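Local coordinates for protein pumilio homology domain family member 4 (Saccharomyces cerevisiae, PDB 3BWT) that binds specific sequences in messenger RNAs through a curved array of eight Pumilio repeats, and may affect diploid formation, at residues F59-I64 / N93-R98. Numbering follows the deposited sequence.
Sequences FGNYLI and NPHGTR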
loop_
_atom_site.group_PDB
_atom_site.type_symbol
_atom_site.label_atom_id
_atom_site.label_comp_id
_atom_site.label_asym_id
_atom_site.label_seq_id
_atom_site.Cartn_x
_atom_site.Cartn_y
_atom_site.Cartn_z
ATOM N N PHE A 59 -24.911 8.488 1.483
ATOM C CA PHE A 59 -25.423 8.481 0.110
ATOM C C PHE A 59 -24.964 9.700 -0.665
ATOM O O PHE A 59 -24.710 9.618 -1.872
ATOM C CB PHE A 59 -26.949 8.438 0.104
ATOM C CG PHE A 59 -27.511 7.308 0.893
ATOM C CD1 PHE A 59 -27.287 5.996 0.500
ATOM C CD2 PHE A 59 -28.243 7.551 2.042
ATOM C CE1 PHE A 59 -27.790 4.939 1.242
ATOM C CE2 PHE A 59 -28.758 6.497 2.781
ATOM C CZ PHE A 59 -28.526 5.190 2.378
ATOM N N GLY A 60 -24.859 10.824 0.040
ATOM C CA GLY A 60 -24.483 12.091 -0.556
ATOM C C GLY A 60 -23.100 12.054 -1.174
ATOM O O GLY A 60 -22.844 12.694 -2.200
ATOM N N ASN A 61 -22.193 11.307 -0.557
ATOM C CA ASN A 61 -20.843 11.242 -1.087
ATOM C C ASN A 61 -20.838 10.768 -2.539
ATOM O O ASN A 61 -20.053 11.266 -3.347
ATOM C CB ASN A 61 -19.916 10.387 -0.203
ATOM C CG ASN A 61 -20.080 8.894 -0.436
ATOM O OD1 ASN A 61 -19.342 8.295 -1.217
ATOM N ND2 ASN A 61 -21.047 8.287 0.248
ATOM N N TYR A 62 -21.721 9.825 -2.875
ATOM C CA TYR A 62 -21.732 9.251 -4.229
ATOM C C TYR A 62 -22.224 10.256 -5.255
ATOM O O TYR A 62 -21.788 10.245 -6.404
ATOM C CB TYR A 62 -22.573 7.979 -4.305
ATOM C CG TYR A 62 -21.992 6.829 -3.536
ATOM C CD1 TYR A 62 -20.946 6.076 -4.055
ATOM C CD2 TYR A 62 -22.486 6.494 -2.278
ATOM C CE1 TYR A 62 -20.407 5.015 -3.338
ATOM C CE2 TYR A 62 -21.957 5.445 -1.561
ATOM C CZ TYR A 62 -20.921 4.705 -2.089
ATOM O OH TYR A 62 -20.403 3.656 -1.357
ATOM N N LEU A 63 -23.143 11.107 -4.816
ATOM C CA LEU A 63 -23.640 12.212 -5.598
ATOM C C LEU A 63 -22.518 13.192 -5.922
ATOM O O LEU A 63 -22.285 13.513 -7.087
ATOM C CB LEU A 63 -24.731 12.923 -4.819
ATOM C CG LEU A 63 -25.424 14.112 -5.468
ATOM C CD1 LEU A 63 -26.087 13.707 -6.772
ATOM C CD2 LEU A 63 -26.444 14.666 -4.483
ATOM N N ILE A 64 -21.824 13.669 -4.895
ATOM C CA ILE A 64 -20.720 14.597 -5.117
ATOM C C ILE A 64 -19.658 13.994 -6.042
ATOM O O ILE A 64 -19.089 14.689 -6.877
ATOM C CB ILE A 64 -20.083 15.065 -3.789
ATOM C CG1 ILE A 64 -21.154 15.667 -2.872
ATOM C CG2 ILE A 64 -18.970 16.082 -4.050
ATOM C CD1 ILE A 64 -21.792 16.925 -3.430
ATOM N N ASN A 93 -13.482 10.334 7.415
ATOM C CA ASN A 93 -14.795 9.742 7.184
ATOM C C ASN A 93 -14.756 8.663 6.102
ATOM O O ASN A 93 -14.111 8.833 5.063
ATOM C CB ASN A 93 -15.784 10.858 6.803
ATOM C CG ASN A 93 -17.180 10.346 6.479
ATOM O OD1 ASN A 93 -17.436 9.832 5.391
ATOM N ND2 ASN A 93 -18.099 10.534 7.408
ATOM N N PRO A 94 -15.451 7.543 6.338
ATOM C CA PRO A 94 -15.413 6.428 5.388
ATOM C C PRO A 94 -15.887 6.860 3.998
ATOM O O PRO A 94 -15.413 6.326 3.000
ATOM C CB PRO A 94 -16.407 5.423 5.981
ATOM C CG PRO A 94 -16.749 5.915 7.325
ATOM C CD PRO A 94 -16.497 7.371 7.352
ATOM N N HIS A 95 -16.808 7.817 3.951
ATOM C CA HIS A 95 -17.373 8.313 2.701
ATOM C C HIS A 95 -16.596 9.519 2.179
ATOM O O HIS A 95 -16.186 9.548 1.020
ATOM C CB HIS A 95 -18.833 8.700 2.912
ATOM C CG HIS A 95 -19.590 7.742 3.780
ATOM N ND1 HIS A 95 -19.818 6.430 3.418
ATOM C CD2 HIS A 95 -20.168 7.904 4.993
ATOM C CE1 HIS A 95 -20.504 5.829 4.370
ATOM N NE2 HIS A 95 -20.727 6.699 5.338
ATOM N N GLY A 96 -16.405 10.509 3.045
ATOM C CA GLY A 96 -15.516 11.612 2.764
ATOM C C GLY A 96 -14.242 11.205 2.037
ATOM O O GLY A 96 -13.857 11.836 1.052
ATOM N N THR A 97 -13.583 10.153 2.508
ATOM C CA THR A 97 -12.368 9.693 1.859
ATOM C C THR A 97 -12.622 9.233 0.424
ATOM O O THR A 97 -11.752 9.342 -0.425
ATOM C CB THR A 97 -11.672 8.551 2.643
ATOM O OG1 THR A 97 -10.405 8.254 2.038
ATOM C CG2 THR A 97 -12.525 7.279 2.647
ATOM N N ARG A 98 -13.806 8.708 0.143
ATOM C CA ARG A 98 -14.087 8.265 -1.218
ATOM C C ARG A 98 -14.425 9.451 -2.124
ATOM O O ARG A 98 -14.000 9.511 -3.285
ATOM C CB ARG A 98 -15.164 7.168 -1.255
ATOM C CG ARG A 98 -14.560 5.763 -1.124
ATOM C CD ARG A 98 -15.566 4.649 -1.355
ATOM N NE ARG A 98 -16.257 4.248 -0.130
ATOM C CZ ARG A 98 -17.409 4.772 0.284
ATOM N NH1 ARG A 98 -17.994 5.727 -0.432
ATOM N NH2 ARG A 98 -17.977 4.346 1.413
#
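The guanidinium of Arg98 has the hydroxyl of Tyr62 over one face, with OH 3.1 Å above its plane, and Pro94 O over the opposite face. The phenol ring lies at only 11° to the guanidinium, so the two groups are nearly parallel, yet the overlap is confined to the hydroxyl end of the ring: Tyr62 CZ is 3.5 Å from Arg98 NH1. Tyr62 OH also lies close to NH1, but at an angle too poor for a hydrogen bond. At the edge of the guanidinium, near its plane, stands Asn61 OD1, 3.0 Å from Arg98 NH1, with the amide inclined by 55°. That same oxygen sits over the centre of the Tyr62 ring, while Phe59 O lies in plane at the ring edge. A bend at chi3 turns the arginine head back toward His95, where NH2 donates a weak bond to ND1 (3.4 Å). This cluster joins successive Pumilio repeats, 2 and 3, near the N-terminal ends of helices 60-70 and 96-106, which in the PUF fold are the RNA-facing helices of the concave surface. The face of each such helix normally supplies base-contacting side chains, and Asn61, Tyr62 and Arg98 are probably placed for that role. Asn61 also meets His95 through its amide: ND2 is 3.5 Å from His95 CB, and the amide and imidazole planes differ by 22°. Asp57 O accepts from ND2 and Gln65 NE2 donates to OD1, which fixes the rotation of the amide. In segment 93-98, Asn93 OD1 caps the turn into helix 96-106, accepting from His95 N at 2.6 Å and Gly96 N at 2.7 Å, the two donors coming from opposite faces of its carbonyl plane.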